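Local structure of hypothetical protein yycE (1TWU) at residues R27-E30 / C34-R37; L80-V85 / P111-G116. The protein is of unknown function but belongs to the vicinal oxygen chelate superfamily and is a putative glyoxalase or fosfomycin resistance protein. All blocks are in the same frame, centred on the assembly; numbering follows the deposited sequence.

Interaction 1 of 2, residues R27-E30 / C34-R37; sequences RFYE and CLKR
A chi1 of -141°, well off a staggered position, followed by an extended chain, carries the carboxylate of E30 alongside 34-37 toward R37, while R37, with CG anti to its own N, bends at chi3 (-55°) to swing its guanidinium round to meet it. The meeting closes the turn between helix 22-32 and strand 37-44, the alpha-to-beta link of the first beta-alpha-beta-beta-beta module of this VOC fold. R37 approaches side-on and gives two hydrogen bonds to one oxygen: NH2 to OE1 of E30 is 2.7 Å, using the syn lone pair, and NE to the same OE1 is 2.9 Å, arriving from above the carboxylate plane. OE1 lies almost in the guanidinium plane, yet the two planes are 72° apart, so this salt bridge is not the flat, two-oxygen kind. On the far side of R37, NH1 forms a salt bridge with E40, which should help fix the guanidinium's rotation. The backbone turns out of the helix at C34, whose positive phi directs the next amide back, and L35 N donates a nearly straight bond of 3.0 Å to Y29 O, in the carbonyl plane. C34 CA also sits 3.0 Å from E30 O as a CA-H...O contact. Deeper in, Y29 and L35 run alongside each other in one direction; L35 CD1 touches the edge of the phenol ring at CD1 of Y29 (3.8 Å). F28 CD2 covers one face of that ring, and the Y29 hydroxyl bonds to D122, joining the helix to the second half of the chain. The other carboxylate oxygen of E30 is used as well: a water donates to OE2 (3.0 Å) and accepts from R37 N (2.8 Å).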
ATOM      1  N   ARG A  27      12.893  -7.831 -10.597  1.00 26.16           N
ATOM      2  CA  ARG A  27      13.300  -7.181 -11.837  1.00 26.33           C
ATOM      3  C   ARG A  27      12.524  -5.881 -12.059  1.00 25.85           C
ATOM      4  O   ARG A  27      13.098  -4.867 -12.450  1.00 25.97           O
ATOM      5  CB  ARG A  27      13.085  -8.107 -13.034  1.00 24.67           C
ATOM      6  CG  ARG A  27      13.378  -7.428 -14.369  1.00 24.38           C
ATOM      7  CD  ARG A  27      13.344  -8.420 -15.510  1.00 25.46           C
ATOM      8  NE  ARG A  27      13.776  -7.851 -16.787  1.00 24.40           N
ATOM      9  CZ  ARG A  27      12.981  -7.225 -17.648  1.00 23.60           C
ATOM     10  NH1 ARG A  27      11.692  -7.070 -17.385  1.00 22.93           N
ATOM     11  NH2 ARG A  27      13.475  -6.774 -18.792  1.00 24.63           N
ATOM     12  N   PHE A  28      11.220  -5.915 -11.804  1.00 25.22           N
ATOM     13  CA  PHE A  28      10.380  -4.736 -11.987  1.00 24.11           C
ATOM     14  C   PHE A  28      10.721  -3.625 -10.999  1.00 25.34           C
ATOM     15  O   PHE A  28      10.963  -2.477 -11.394  1.00 23.98           O
ATOM     16  CB  PHE A  28       8.901  -5.103 -11.817  1.00 24.06           C
ATOM     17  CG  PHE A  28       7.957  -3.925 -11.944  1.00 23.14           C
ATOM     18  CD1 PHE A  28       7.548  -3.467 -13.196  1.00 22.33           C
ATOM     19  CD2 PHE A  28       7.491  -3.262 -10.810  1.00 21.35           C
ATOM     20  CE1 PHE A  28       6.687  -2.367 -13.317  1.00 20.85           C
ATOM     21  CE2 PHE A  28       6.635  -2.165 -10.919  1.00 21.00           C
ATOM     22  CZ  PHE A  28       6.232  -1.717 -12.176  1.00 20.04           C
ATOM     23  N   TYR A  29      10.735  -3.969  -9.713  1.00 24.72           N
ATOM     24  CA  TYR A  29      10.995  -2.992  -8.656  1.00 25.82           C
ATOM     25  C   TYR A  29      12.432  -2.552  -8.461  1.00 26.05           C
ATOM     26  O   TYR A  29      12.691  -1.372  -8.218  1.00 26.26           O
ATOM     27  CB  TYR A  29      10.424  -3.503  -7.328  1.00 22.78           C
ATOM     28  CG  TYR A  29       8.925  -3.464  -7.326  1.00 22.82           C
ATOM     29  CD1 TYR A  29       8.243  -2.270  -7.110  1.00 21.52           C
ATOM     30  CD2 TYR A  29       8.179  -4.602  -7.648  1.00 22.91           C
ATOM     31  CE1 TYR A  29       6.843  -2.205  -7.222  1.00 23.63           C
ATOM     32  CE2 TYR A  29       6.781  -4.552  -7.765  1.00 21.98           C
ATOM     33  CZ  TYR A  29       6.121  -3.352  -7.553  1.00 22.66           C
ATOM     34  OH  TYR A  29       4.755  -3.292  -7.692  1.00 21.03           O
ATOM     35  N   GLU A  30      13.369  -3.481  -8.569  1.00 26.57           N
ATOM     36  CA  GLU A  30      14.752  -3.115  -8.370  1.00 28.81           C
ATOM     37  C   GLU A  30      15.402  -2.662  -9.670  1.00 29.48           C
ATOM     38  O   GLU A  30      16.029  -1.605  -9.719  1.00 29.37           O
ATOM     39  CB  GLU A  30      15.520  -4.283  -7.763  1.00 29.38           C
ATOM     40  CG  GLU A  30      16.522  -3.836  -6.732  1.00 32.55           C
ATOM     41  CD  GLU A  30      17.296  -4.986  -6.130  1.00 36.07           C
ATOM     42  OE1 GLU A  30      16.685  -6.045  -5.852  1.00 37.81           O
ATOM     43  OE2 GLU A  30      18.516  -4.820  -5.918  1.00 37.33           O
ATOM     44  N   CYS A  34      14.119   0.923  -9.770  1.00 30.21           N
ATOM     45  CA  CYS A  34      15.369   1.254  -9.105  1.00 30.51           C
ATOM     46  C   CYS A  34      15.112   1.631  -7.653  1.00 29.15           C
ATOM     47  O   CYS A  34      15.647   2.616  -7.140  1.00 28.93           O
ATOM     48  CB  CYS A  34      16.090   2.392  -9.830  1.00 32.37           C
ATOM     49  SG  CYS A  34      16.864   1.872 -11.379  1.00 35.79           S
ATOM     50  N   LEU A  35      14.253   0.855  -7.005  1.00 27.97           N
ATOM     51  CA  LEU A  35      13.968   1.055  -5.594  1.00 26.78           C
ATOM     52  C   LEU A  35      15.117   0.324  -4.914  1.00 26.03           C
ATOM     53  O   LEU A  35      15.587  -0.706  -5.407  1.00 25.47           O
ATOM     54  CB  LEU A  35      12.633   0.412  -5.197  1.00 25.16           C
ATOM     55  CG  LEU A  35      11.364   0.947  -5.867  1.00 23.58           C
ATOM     56  CD1 LEU A  35      10.152   0.414  -5.122  1.00 21.95           C
ATOM     57  CD2 LEU A  35      11.359   2.465  -5.842  1.00 21.93           C
ATOM     58  N   LYS A  36      15.583   0.857  -3.796  1.00 26.97           N
ATOM     59  CA  LYS A  36      16.686   0.234  -3.085  1.00 28.50           C
ATOM     60  C   LYS A  36      16.232  -0.972  -2.271  1.00 28.15           C
ATOM     61  O   LYS A  36      15.224  -0.905  -1.562  1.00 27.88           O
ATOM     62  CB  LYS A  36      17.361   1.269  -2.167  1.00 30.32           C
ATOM     63  CG  LYS A  36      18.266   0.683  -1.079  1.00 36.09           C
ATOM     64  CD  LYS A  36      18.959   1.782  -0.270  1.00 40.35           C
ATOM     65  CE  LYS A  36      19.220   1.374   1.191  1.00 43.76           C
ATOM     66  NZ  LYS A  36      20.041   0.135   1.372  1.00 44.85           N
ATOM     67  N   ARG A  37      16.967  -2.077  -2.385  1.00 27.76           N
ATOM     68  CA  ARG A  37      16.648  -3.269  -1.605  1.00 27.80           C
ATOM     69  C   ARG A  37      17.163  -3.016  -0.183  1.00 27.86           C
ATOM     70  O   ARG A  37      18.373  -2.966   0.051  1.00 28.56           O
ATOM     71  CB  ARG A  37      17.325  -4.514  -2.181  1.00 26.29           C
ATOM     72  CG  ARG A  37      17.030  -5.754  -1.351  1.00 27.31           C
ATOM     73  CD  ARG A  37      17.733  -6.990  -1.873  1.00 27.20           C
ATOM     74  NE  ARG A  37      17.421  -7.236  -3.275  1.00 29.11           N
ATOM     75  CZ  ARG A  37      17.586  -8.409  -3.875  1.00 29.55           C
ATOM     76  NH1 ARG A  37      18.054  -9.444  -3.187  1.00 27.78           N
ATOM     77  NH2 ARG A  37      17.300  -8.541  -5.165  1.00 28.49           N
TER
HETATM   78  O   HOH W   1      18.903  -2.331  -4.378  1.00 35.40           O

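Interaction 2 of 2, residues L80-V85 / P111-G116; sequences LLVFYV and PYWSNG
The indole of W113 is held between an aliphatic and an aromatic neighbour: V82 CG2 sits over one face, 4.2 Å from the centroid of the six-membered ring and 26° off its normal, a CH-pi contact, and the CD2 edge of Y112 lies over the opposite face. At the rim, in the indole plane, the hydroxyl of Y84 meets W113 CH2 (OH to CH2 3.3 Å). The contact lies in the second beta-alpha-beta-beta-beta module of the VOC fold, where the short, weakly bonded helical turn 111-114, in the connection from strand 105-106 to strand 117-121, lays its tryptophan against the face of strand 80-84 that carries L80, V82 and Y84. L80 and V82 direct their side chains at the tryptophan, and Y84 reaches it with the end of its ring. V82 uses both methyls: CG1, anti to the backbone N (chi1 -170°), reaches W113 CZ3 at 3.5 Å and also lies above the Y84 ring, near its margin. L80 comes to the other end of the indole, its CD2 3.8 Å from W113 NE1 and oblique to the ring. M131 of strand 127-131 also touches W113. Strand 80-84 pairs antiparallel with a strand of the second subunit, whose R14 packs on both Y84 and W113, so the tryptophan lies close to the dimer interface. No direct hydrogen bond joins the two segments; a single water does so instead, 3.0 Å from Y84 OH and 2.8 Å from Y112 OH, in the plane of the Y112 ring.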
ATOM      1  N   LEU A  80      -4.467   0.659  -6.853  1.00 25.47           N
ATOM      2  CA  LEU A  80      -3.295   1.390  -7.322  1.00 23.75           C
ATOM      3  C   LEU A  80      -2.191   1.722  -6.313  1.00 24.51           C
ATOM      4  O   LEU A  80      -2.383   1.684  -5.093  1.00 24.35           O
ATOM      5  CB  LEU A  80      -3.746   2.729  -7.921  1.00 20.99           C
ATOM      6  CG  LEU A  80      -4.701   2.958  -9.102  1.00 23.05           C
ATOM      7  CD1 LEU A  80      -5.303   1.670  -9.616  1.00 19.95           C
ATOM      8  CD2 LEU A  80      -5.775   3.952  -8.660  1.00 19.21           C
ATOM      9  N   LEU A  81      -1.032   2.057  -6.872  1.00 24.46           N
ATOM     10  CA  LEU A  81       0.131   2.534  -6.128  1.00 23.33           C
ATOM     11  C   LEU A  81       0.460   3.758  -6.978  1.00 23.27           C
ATOM     12  O   LEU A  81       0.931   3.626  -8.105  1.00 23.12           O
ATOM     13  CB  LEU A  81       1.308   1.551  -6.152  1.00 21.66           C
ATOM     14  CG  LEU A  81       2.597   2.169  -5.573  1.00 22.41           C
ATOM     15  CD1 LEU A  81       2.338   2.688  -4.169  1.00 21.02           C
ATOM     16  CD2 LEU A  81       3.724   1.148  -5.550  1.00 22.18           C
ATOM     17  N   VAL A  82       0.177   4.942  -6.453  1.00 23.31           N
ATOM     18  CA  VAL A  82       0.409   6.161  -7.208  1.00 23.42           C
ATOM     19  C   VAL A  82       1.650   6.962  -6.823  1.00 25.01           C
ATOM     20  O   VAL A  82       1.859   7.307  -5.657  1.00 24.43           O
ATOM     21  CB  VAL A  82      -0.811   7.107  -7.117  1.00 22.68           C
ATOM     22  CG1 VAL A  82      -0.648   8.255  -8.106  1.00 20.87           C
ATOM     23  CG2 VAL A  82      -2.095   6.342  -7.394  1.00 23.54           C
ATOM     24  N   PHE A  83       2.476   7.249  -7.825  1.00 26.23           N
ATOM     25  CA  PHE A  83       3.679   8.044  -7.641  1.00 26.74           C
ATOM     26  C   PHE A  83       3.393   9.400  -8.275  1.00 27.98           C
ATOM     27  O   PHE A  83       3.150   9.473  -9.478  1.00 28.84           O
ATOM     28  CB  PHE A  83       4.863   7.404  -8.363  1.00 27.51           C
ATOM     29  CG  PHE A  83       5.451   6.213  -7.654  1.00 29.02           C
ATOM     30  CD1 PHE A  83       6.182   6.376  -6.478  1.00 27.42           C
ATOM     31  CD2 PHE A  83       5.300   4.929  -8.179  1.00 28.33           C
ATOM     32  CE1 PHE A  83       6.758   5.279  -5.839  1.00 27.29           C
ATOM     33  CE2 PHE A  83       5.870   3.826  -7.546  1.00 28.48           C
ATOM     34  CZ  PHE A  83       6.602   4.001  -6.373  1.00 27.83           C
ATOM     35  N   TYR A  84       3.395  10.462  -7.474  1.00 29.03           N
ATOM     36  CA  TYR A  84       3.165  11.816  -7.987  1.00 30.12           C
ATOM     37  C   TYR A  84       4.511  12.377  -8.433  1.00 31.04           C
ATOM     38  O   TYR A  84       5.336  12.761  -7.606  1.00 31.90           O
ATOM     39  CB  TYR A  84       2.543  12.699  -6.900  1.00 28.74           C
ATOM     40  CG  TYR A  84       1.087  12.381  -6.670  1.00 29.90           C
ATOM     41  CD1 TYR A  84       0.110  12.849  -7.545  1.00 28.27           C
ATOM     42  CD2 TYR A  84       0.692  11.538  -5.630  1.00 30.43           C
ATOM     43  CE1 TYR A  84      -1.227  12.482  -7.399  1.00 30.48           C
ATOM     44  CE2 TYR A  84      -0.643  11.158  -5.475  1.00 30.79           C
ATOM     45  CZ  TYR A  84      -1.597  11.633  -6.362  1.00 31.12           C
ATOM     46  OH  TYR A  84      -2.914  11.254  -6.228  1.00 30.56           O
ATOM     47  N   VAL A  85       4.740  12.394  -9.742  1.00 31.45           N
ATOM     48  CA  VAL A  85       6.002  12.884 -10.281  1.00 33.09           C
ATOM     49  C   VAL A  85       5.778  14.182 -11.035  1.00 33.86           C
ATOM     50  O   VAL A  85       5.523  14.176 -12.237  1.00 35.16           O
ATOM     51  CB  VAL A  85       6.632  11.870 -11.244  1.00 32.21           C
ATOM     52  CG1 VAL A  85       8.056  12.289 -11.561  1.00 33.33           C
ATOM     53  CG2 VAL A  85       6.600  10.484 -10.638  1.00 30.30           C
ATOM     54  N   PRO A 111     -11.014   7.449 -15.934  1.00 57.16           N
ATOM     55  CA  PRO A 111     -10.422   8.304 -16.969  1.00 55.75           C
ATOM     56  C   PRO A 111      -9.614   9.450 -16.357  1.00 54.69           C
ATOM     57  O   PRO A 111      -8.839  10.123 -17.039  1.00 53.50           O
ATOM     58  CB  PRO A 111     -11.642   8.789 -17.749  1.00 55.07           C
ATOM     59  CG  PRO A 111     -12.707   8.828 -16.698  1.00 56.14           C
ATOM     60  CD  PRO A 111     -12.484   7.531 -15.964  1.00 56.47           C
ATOM     61  N   TYR A 112      -9.807   9.648 -15.056  1.00 53.78           N
ATOM     62  CA  TYR A 112      -9.116  10.686 -14.304  1.00 51.56           C
ATOM     63  C   TYR A 112      -7.603  10.491 -14.349  1.00 51.75           C
ATOM     64  O   TYR A 112      -6.865  11.409 -14.712  1.00 52.57           O
ATOM     65  CB  TYR A 112      -9.586  10.678 -12.846  1.00 49.84           C
ATOM     66  CG  TYR A 112      -8.753  11.553 -11.943  1.00 47.81           C
ATOM     67  CD1 TYR A 112      -8.871  12.942 -11.978  1.00 46.98           C
ATOM     68  CD2 TYR A 112      -7.805  10.993 -11.092  1.00 47.39           C
ATOM     69  CE1 TYR A 112      -8.060  13.754 -11.185  1.00 47.45           C
ATOM     70  CE2 TYR A 112      -6.986  11.792 -10.298  1.00 48.47           C
ATOM     71  CZ  TYR A 112      -7.116  13.170 -10.350  1.00 48.73           C
ATOM     72  OH  TYR A 112      -6.295  13.954  -9.571  1.00 49.87           O
ATOM     73  N   TRP A 113      -7.140   9.300 -13.974  1.00 51.28           N
ATOM     74  CA  TRP A 113      -5.709   9.016 -13.973  1.00 50.79           C
ATOM     75  C   TRP A 113      -5.154   9.026 -15.390  1.00 50.89           C
ATOM     76  O   TRP A 113      -3.940   8.976 -15.600  1.00 50.10           O
ATOM     77  CB  TRP A 113      -5.436   7.666 -13.313  1.00 49.95           C
ATOM     78  CG  TRP A 113      -5.878   7.614 -11.895  1.00 48.39           C
ATOM     79  CD1 TRP A 113      -6.993   7.002 -11.408  1.00 48.79           C
ATOM     80  CD2 TRP A 113      -5.236   8.234 -10.774  1.00 47.51           C
ATOM     81  NE1 TRP A 113      -7.088   7.199 -10.049  1.00 48.12           N
ATOM     82  CE2 TRP A 113      -6.022   7.954  -9.635  1.00 47.45           C
ATOM     83  CE3 TRP A 113      -4.073   8.999 -10.621  1.00 47.73           C
ATOM     84  CZ2 TRP A 113      -5.684   8.415  -8.358  1.00 46.06           C
ATOM     85  CZ3 TRP A 113      -3.737   9.458  -9.351  1.00 47.56           C
ATOM     86  CH2 TRP A 113      -4.543   9.162  -8.236  1.00 46.76           C
ATOM     87  N   SER A 114      -6.059   9.090 -16.359  1.00 50.94           N
ATOM     88  CA  SER A 114      -5.680   9.119 -17.759  1.00 51.49           C
ATOM     89  C   SER A 114      -5.283  10.540 -18.154  1.00 51.32           C
ATOM     90  O   SER A 114      -4.580  10.749 -19.142  1.00 51.79           O
ATOM     91  CB  SER A 114      -6.844   8.639 -18.617  1.00 52.16           C
ATOM     92  OG  SER A 114      -6.473   8.621 -19.979  1.00 56.66           O
ATOM     93  N   ASN A 115      -5.745  11.516 -17.374  1.00 51.15           N
ATOM     94  CA  ASN A 115      -5.422  12.917 -17.625  1.00 50.52           C
ATOM     95  C   ASN A 115      -4.093  13.255 -16.967  1.00 48.71           C
ATOM     96  O   ASN A 115      -4.051  13.607 -15.789  1.00 49.54           O
ATOM     97  CB  ASN A 115      -6.500  13.856 -17.060  1.00 52.59           C
ATOM     98  CG  ASN A 115      -7.768  13.886 -17.907  1.00 55.59           C
ATOM     99  OD1 ASN A 115      -7.719  13.754 -19.135  1.00 57.85           O
ATOM    100  ND2 ASN A 115      -8.913  14.085 -17.251  1.00 55.33           N
ATOM    101  N   GLY A 116      -3.011  13.146 -17.728  1.00 46.28           N
ATOM    102  CA  GLY A 116      -1.705  13.463 -17.180  1.00 43.54           C
ATOM    103  C   GLY A 116      -1.115  12.378 -16.302  1.00 41.79           C
ATOM    104  O   GLY A 116      -0.293  12.660 -15.424  1.00 42.11           O
TER
HETATM  105  O   HOH W   2      -4.531  13.421  -7.483  1.00 40.71           O

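Overall arrangement
The two contacts come in series along the chain, on opposite sides of its centre, with centres about 20 Å apart and nearest atoms about 5 Å apart, without touching. Interaction 1 belongs to the first four-stranded mixed sheet, at the passage from helix 22-32 to strand 37-44; interaction 2 belongs to the second, on its outermost strand 80-84. Both sheets have strand order 1-4-3-2, the duplicated module expected of the VOC fold. F28 and Y29 also touch strand 127-131, the neighbour of 80-84, so the halves are joined there. Both contacts touch the second subunit, and through 80-84 the second sheet continues into it.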